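Novel protein similar to vertebrate potassium voltage-gated channel, subfamily H (Eag-related) family (Danio rerio, PDB 3UKT) probably forms, as one subunit of a tetramer, the pore of a voltage-gated delayed-rectifier potassium channel, of which this chain is the cytoplasmic cyclic nucleotide-binding homology region. Local coordinates at residues F102-E107 with L165-L170; L73-L78 with I98-C103. All coordinates share one frame; numbering follows the deposited sequence.

Interaction 1: residues F102-E107 with L165-L170; sequences FCAPGE and LTYCDL
P105 sets its CD over one face of the Y167 ring, and the proline can be followed atom by atom. Its CB approaches the backbone of the other segment, 3.1 Å from L165 O; CG lies 3.7 Å from T166 C; CD then sits almost exactly above the aromatic centre. This last contact is a CH-pi interaction, with CD 3.4 Å from the centroid of the Y167 ring and 5° off its normal. Y167 reaches the proline because its CG stands beside the backbone N (chi1 -75°), and the same ring touches the methyl of A104 through CE1.

Beyond the ring the two segments become antiparallel strands. C103 and C168 form a hydrogen-bonded pair: C103 N donates to C168 O at 2.7 Å, and C168 N returns a bond to C103 O at 2.6 Å, the latter in the carbonyl plane. Their CB atoms meet on one buried face of the sheet, where C103 SG also abuts L170 CD1.

After C103 the chain leaves the strand through a type II turn, A104 to E107. E107 OE1 accepts a hydrogen bond from A104 N, from above the carboxylate plane, and OE2 is hydrogen-bonded to W46. Within the cyclic nucleotide-binding domain, backbone bonds thus secure the strand pair, whereas the turn is closed by its own hydrogen bonds and P105 adds apolar contact with the Y167 face.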
loop_
_atom_site.group_PDB
_atom_site.type_symbol
_atom_site.label_atom_id
_atom_site.label_comp_id
_atom_site.label_asym_id
_atom_site.label_seq_id
_atom_site.Cartn_x
_atom_site.Cartn_y
_atom_site.Cartn_z
ATOM N N PHE A 102 1.244 -17.416 1.852
ATOM C CA PHE A 102 1.977 -18.664 1.965
ATOM C C PHE A 102 3.452 -18.328 1.966
ATOM O O PHE A 102 3.857 -17.347 1.369
ATOM C CB PHE A 102 1.704 -19.588 0.775
ATOM C CG PHE A 102 0.337 -20.197 0.775
ATOM C CD1 PHE A 102 -0.050 -21.047 -0.246
ATOM C CD2 PHE A 102 -0.566 -19.929 1.795
ATOM C CE1 PHE A 102 -1.320 -21.619 -0.254
ATOM C CE2 PHE A 102 -1.829 -20.503 1.799
ATOM C CZ PHE A 102 -2.210 -21.346 0.771
ATOM N N CYS A 103 4.237 -19.154 2.645
ATOM C CA CYS A 103 5.682 -19.059 2.631
ATOM C C CYS A 103 6.267 -20.405 2.307
ATOM O O CYS A 103 5.804 -21.428 2.794
ATOM C CB CYS A 103 6.207 -18.651 3.993
ATOM S SG CYS A 103 6.079 -16.927 4.251
ATOM N N ALA A 104 7.310 -20.385 1.496
ATOM C CA ALA A 104 7.973 -21.596 1.043
ATOM C C ALA A 104 9.182 -21.792 1.946
ATOM O O ALA A 104 9.675 -20.817 2.536
ATOM C CB ALA A 104 8.397 -21.420 -0.411
ATOM N N PRO A 105 9.648 -23.048 2.095
ATOM C CA PRO A 105 10.779 -23.300 2.989
ATOM C C PRO A 105 11.940 -22.443 2.543
ATOM O O PRO A 105 12.182 -22.333 1.336
ATOM C CB PRO A 105 11.099 -24.781 2.750
ATOM C CG PRO A 105 9.814 -25.374 2.275
ATOM C CD PRO A 105 9.128 -24.289 1.488
ATOM N N GLY A 106 12.645 -21.837 3.495
ATOM C CA GLY A 106 13.745 -20.952 3.156
ATOM C C GLY A 106 13.358 -19.504 2.900
ATOM O O GLY A 106 14.208 -18.612 2.919
ATOM N N GLU A 107 12.081 -19.240 2.672
ATOM C CA GLU A 107 11.654 -17.859 2.438
ATOM C C GLU A 107 11.719 -16.998 3.728
ATOM O O GLU A 107 11.301 -17.441 4.799
ATOM C CB GLU A 107 10.244 -17.846 1.838
ATOM C CG GLU A 107 9.765 -16.475 1.461
ATOM C CD GLU A 107 8.373 -16.483 0.882
ATOM O OE1 GLU A 107 7.924 -17.541 0.360
ATOM O OE2 GLU A 107 7.727 -15.420 0.963
ATOM N N LEU A 165 10.504 -22.785 7.680
ATOM C CA LEU A 165 11.190 -24.070 7.632
ATOM C C LEU A 165 10.508 -24.981 6.627
ATOM O O LEU A 165 11.154 -25.564 5.751
ATOM C CB LEU A 165 11.176 -24.736 8.995
ATOM C CG LEU A 165 12.177 -24.181 9.986
ATOM C CD1 LEU A 165 11.903 -24.768 11.365
ATOM C CD2 LEU A 165 13.583 -24.501 9.516
ATOM N N THR A 166 9.195 -25.098 6.768
ATOM C CA THR A 166 8.373 -25.857 5.851
ATOM C C THR A 166 7.455 -24.885 5.109
ATOM O O THR A 166 7.570 -23.672 5.288
ATOM C CB THR A 166 7.537 -26.851 6.635
ATOM O OG1 THR A 166 6.834 -26.145 7.658
ATOM C CG2 THR A 166 8.437 -27.871 7.312
ATOM N N TYR A 167 6.557 -25.392 4.272
ATOM C CA TYR A 167 5.574 -24.517 3.634
ATOM C C TYR A 167 4.728 -23.911 4.739
ATOM O O TYR A 167 4.373 -24.598 5.686
ATOM C CB TYR A 167 4.744 -25.272 2.584
ATOM C CG TYR A 167 5.553 -25.510 1.329
ATOM C CD1 TYR A 167 5.607 -24.552 0.335
ATOM C CD2 TYR A 167 6.317 -26.668 1.169
ATOM C CE1 TYR A 167 6.376 -24.740 -0.796
ATOM C CE2 TYR A 167 7.088 -26.868 0.049
ATOM C CZ TYR A 167 7.116 -25.900 -0.932
ATOM O OH TYR A 167 7.877 -26.082 -2.062
ATOM N N CYS A 168 4.470 -22.615 4.673
ATOM C CA CYS A 168 3.757 -21.956 5.766
ATOM C C CYS A 168 2.581 -21.174 5.251
ATOM O O CYS A 168 2.615 -20.651 4.135
ATOM C CB CYS A 168 4.673 -20.985 6.508
ATOM S SG CYS A 168 5.743 -21.726 7.709
ATOM N N ASP A 169 1.550 -21.076 6.071
ATOM C CA ASP A 169 0.460 -20.147 5.816
ATOM C C ASP A 169 0.371 -19.174 6.998
ATOM O O ASP A 169 0.303 -19.587 8.161
ATOM C CB ASP A 169 -0.854 -20.891 5.600
ATOM C CG ASP A 169 -1.926 -20.003 4.985
ATOM O OD1 ASP A 169 -1.584 -19.022 4.268
ATOM O OD2 ASP A 169 -3.122 -20.276 5.222
ATOM N N LEU A 170 0.409 -17.883 6.690
ATOM C CA LEU A 170 0.469 -16.845 7.712
ATOM C C LEU A 170 -0.692 -15.911 7.551
ATOM O O LEU A 170 -1.153 -15.675 6.422
ATOM C CB LEU A 170 1.733 -16.011 7.547
ATOM C CG LEU A 170 3.031 -16.818 7.496
ATOM C CD1 LEU A 170 4.041 -16.109 6.624
ATOM C CD2 LEU A 170 3.575 -17.030 8.883
#

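Interaction 2: residues L73-L78 with I98-C103; sequences LNKELL and IKTSFC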
loop_
_atom_site.group_PDB
_atom_site.type_symbol
_atom_site.label_atom_id
_atom_site.label_comp_id
_atom_site.label_asym_id
_atom_site.label_seq_id
_atom_site.Cartn_x
_atom_site.Cartn_y
_atom_site.Cartn_z
ATOM N N LEU A 73 -16.486 -14.328 7.976
ATOM C CA LEU A 73 -15.074 -14.593 8.211
ATOM C C LEU A 73 -14.905 -15.137 9.616
ATOM O O LEU A 73 -15.668 -14.801 10.537
ATOM C CB LEU A 73 -14.193 -13.348 8.033
ATOM C CG LEU A 73 -14.350 -12.418 6.825
ATOM C CD1 LEU A 73 -13.221 -11.405 6.751
ATOM C CD2 LEU A 73 -14.446 -13.155 5.537
ATOM N N ASN A 74 -13.899 -15.971 9.780
ATOM C CA ASN A 74 -13.567 -16.472 11.095
ATOM C C ASN A 74 -12.062 -16.685 11.123
ATOM O O ASN A 74 -11.565 -17.814 11.014
ATOM C CB ASN A 74 -14.332 -17.763 11.377
ATOM C CG ASN A 74 -14.267 -18.170 12.828
ATOM O OD1 ASN A 74 -13.666 -17.477 13.660
ATOM N ND2 ASN A 74 -14.893 -19.300 13.150
ATOM N N LYS A 75 -11.346 -15.571 11.240
ATOM C CA LYS A 75 -9.898 -15.557 11.116
ATOM C C LYS A 75 -9.247 -16.169 12.340
ATOM O O LYS A 75 -9.549 -15.776 13.464
ATOM C CB LYS A 75 -9.417 -14.115 10.930
ATOM C CG LYS A 75 -9.911 -13.479 9.667
ATOM C CD LYS A 75 -9.403 -14.280 8.486
ATOM C CE LYS A 75 -9.648 -13.539 7.193
ATOM N NZ LYS A 75 -9.079 -14.342 6.085
ATOM N N GLU A 76 -8.355 -17.131 12.113
ATOM C CA GLU A 76 -7.631 -17.799 13.200
ATOM C C GLU A 76 -6.875 -16.810 14.111
ATOM O O GLU A 76 -6.921 -16.916 15.335
ATOM C CB GLU A 76 -6.675 -18.856 12.644
ATOM C CG GLU A 76 -7.344 -20.127 12.083
ATOM C CD GLU A 76 -8.056 -19.940 10.732
ATOM O OE1 GLU A 76 -7.920 -18.876 10.065
ATOM O OE2 GLU A 76 -8.774 -20.888 10.338
ATOM N N LEU A 77 -6.193 -15.841 13.505
ATOM C CA LEU A 77 -5.521 -14.795 14.267
ATOM C C LEU A 77 -6.440 -14.294 15.381
ATOM O O LEU A 77 -6.016 -14.148 16.520
ATOM C CB LEU A 77 -5.089 -13.647 13.346
ATOM C CG LEU A 77 -4.093 -12.601 13.882
ATOM C CD1 LEU A 77 -3.461 -11.784 12.764
ATOM C CD2 LEU A 77 -4.748 -11.669 14.843
ATOM N N LEU A 78 -7.713 -14.079 15.062
ATOM C CA LEU A 78 -8.607 -13.422 16.015
ATOM C C LEU A 78 -9.182 -14.354 17.063
ATOM O O LEU A 78 -9.974 -13.917 17.903
ATOM C CB LEU A 78 -9.739 -12.666 15.298
ATOM C CG LEU A 78 -9.241 -11.472 14.487
ATOM C CD1 LEU A 78 -10.380 -10.725 13.790
ATOM C CD2 LEU A 78 -8.466 -10.535 15.389
ATOM N N ILE A 98 -7.215 -8.183 8.141
ATOM C CA ILE A 98 -6.293 -9.321 8.157
ATOM C C ILE A 98 -5.994 -9.825 6.754
ATOM O O ILE A 98 -6.896 -10.162 5.996
ATOM C CB ILE A 98 -6.870 -10.470 8.979
ATOM C CG1 ILE A 98 -6.930 -10.053 10.452
ATOM C CG2 ILE A 98 -6.033 -11.768 8.779
ATOM C CD1 ILE A 98 -7.746 -10.992 11.336
ATOM N N LYS A 99 -4.715 -9.873 6.414
ATOM C CA LYS A 99 -4.274 -10.463 5.157
ATOM C C LYS A 99 -3.662 -11.852 5.394
ATOM O O LYS A 99 -3.431 -12.267 6.548
ATOM C CB LYS A 99 -3.189 -9.581 4.535
ATOM C CG LYS A 99 -3.535 -8.121 4.365
ATOM C CD LYS A 99 -4.596 -7.948 3.324
ATOM C CE LYS A 99 -4.755 -6.476 2.987
ATOM N NZ LYS A 99 -5.739 -6.385 1.857
ATOM N N THR A 100 -3.344 -12.541 4.296
ATOM C CA THR A 100 -2.641 -13.831 4.358
ATOM C C THR A 100 -1.498 -13.952 3.317
ATOM O O THR A 100 -1.493 -13.260 2.303
ATOM C CB THR A 100 -3.621 -15.004 4.119
ATOM O OG1 THR A 100 -4.162 -14.876 2.805
ATOM C CG2 THR A 100 -4.778 -14.968 5.101
ATOM N N SER A 101 -0.541 -14.840 3.582
ATOM C CA SER A 101 0.447 -15.245 2.591
ATOM C C SER A 101 0.973 -16.645 2.905
ATOM O O SER A 101 1.121 -17.011 4.079
ATOM C CB SER A 101 1.624 -14.268 2.569
ATOM O OG SER A 101 2.501 -14.550 1.483
ATOM N N PHE A 102 1.244 -17.416 1.852
ATOM C CA PHE A 102 1.977 -18.664 1.965
ATOM C C PHE A 102 3.452 -18.328 1.966
ATOM O O PHE A 102 3.857 -17.347 1.369
ATOM C CB PHE A 102 1.704 -19.588 0.775
ATOM C CG PHE A 102 0.337 -20.197 0.775
ATOM C CD1 PHE A 102 -0.050 -21.047 -0.246
ATOM C CD2 PHE A 102 -0.566 -19.929 1.795
ATOM C CE1 PHE A 102 -1.320 -21.619 -0.254
ATOM C CE2 PHE A 102 -1.829 -20.503 1.799
ATOM C CZ PHE A 102 -2.210 -21.346 0.771
ATOM N N CYS A 103 4.237 -19.154 2.645
ATOM C CA CYS A 103 5.682 -19.059 2.631
ATOM C C CYS A 103 6.267 -20.405 2.307
ATOM O O CYS A 103 5.804 -21.428 2.794
ATOM C CB CYS A 103 6.207 -18.651 3.993
ATOM S SG CYS A 103 6.079 -16.927 4.251
#
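Facing the start of strand 99-103, the loop 73-78 turns into a short 3-10 segment, L78 N bonding back to K75 O at 3.0 Å, and the nearest CA atoms, of K75 and I98, are 7.8 Å apart. Side chains therefore bridge the gap, and I98 does most of the work. Its CG1 stands beside the backbone N (chi1 -67°) and the chain then extends (chi2 168°), carrying CD1 to the side chains of the loop.

There the methyl meets three residues. L78 CG lies 3.5 Å from I98 CD1, with both leucine methyls close by; K75 CB is 3.6 Å from the same I98 CD1, and its CG follows almost as near; L77 CB makes a looser contact. K75 and L78 both run past the isoleucine in the opposite direction, so the meeting is alongside. The lysine bends at chi2 (-61°) and sends its amine past the T100 methyl.

I98 also rests on I173 of strand 168-174, while E76 OE1 and L77 N hydrogen-bond to Q171 of that strand, setting the loop between helices 63-71 and 88-95 against the sheet of the cyclic nucleotide-binding domain. Between the two segments themselves contact is apolar, without a hydrogen bond, and K75 divides its chemistry: CB and CG pack on I98, while NZ hydrogen-bonds to H28 of the second subunit.

Overall arrangement
Read from the N terminus, the chain first passes the loop 73-78 that follows helix 63-71, then runs through helix 88-95 and returns at 98-103, where interaction 2 closes a short, partly helical loop. Interaction 1 starts on the end of that same strand and closes a longer loop of strands and connecting segments, without helix, when the chain comes back at 165-170. The two loops are successive, neither nested nor crossing, and share F102 and C103. Strand 99-103 pairs along its length with strand 168-174, while the residue at its start packs on the loop before helix 88-95; L170 N probably hydrogen-bonds to S101 O between the contacts, whose centres lie about 14 Å apart.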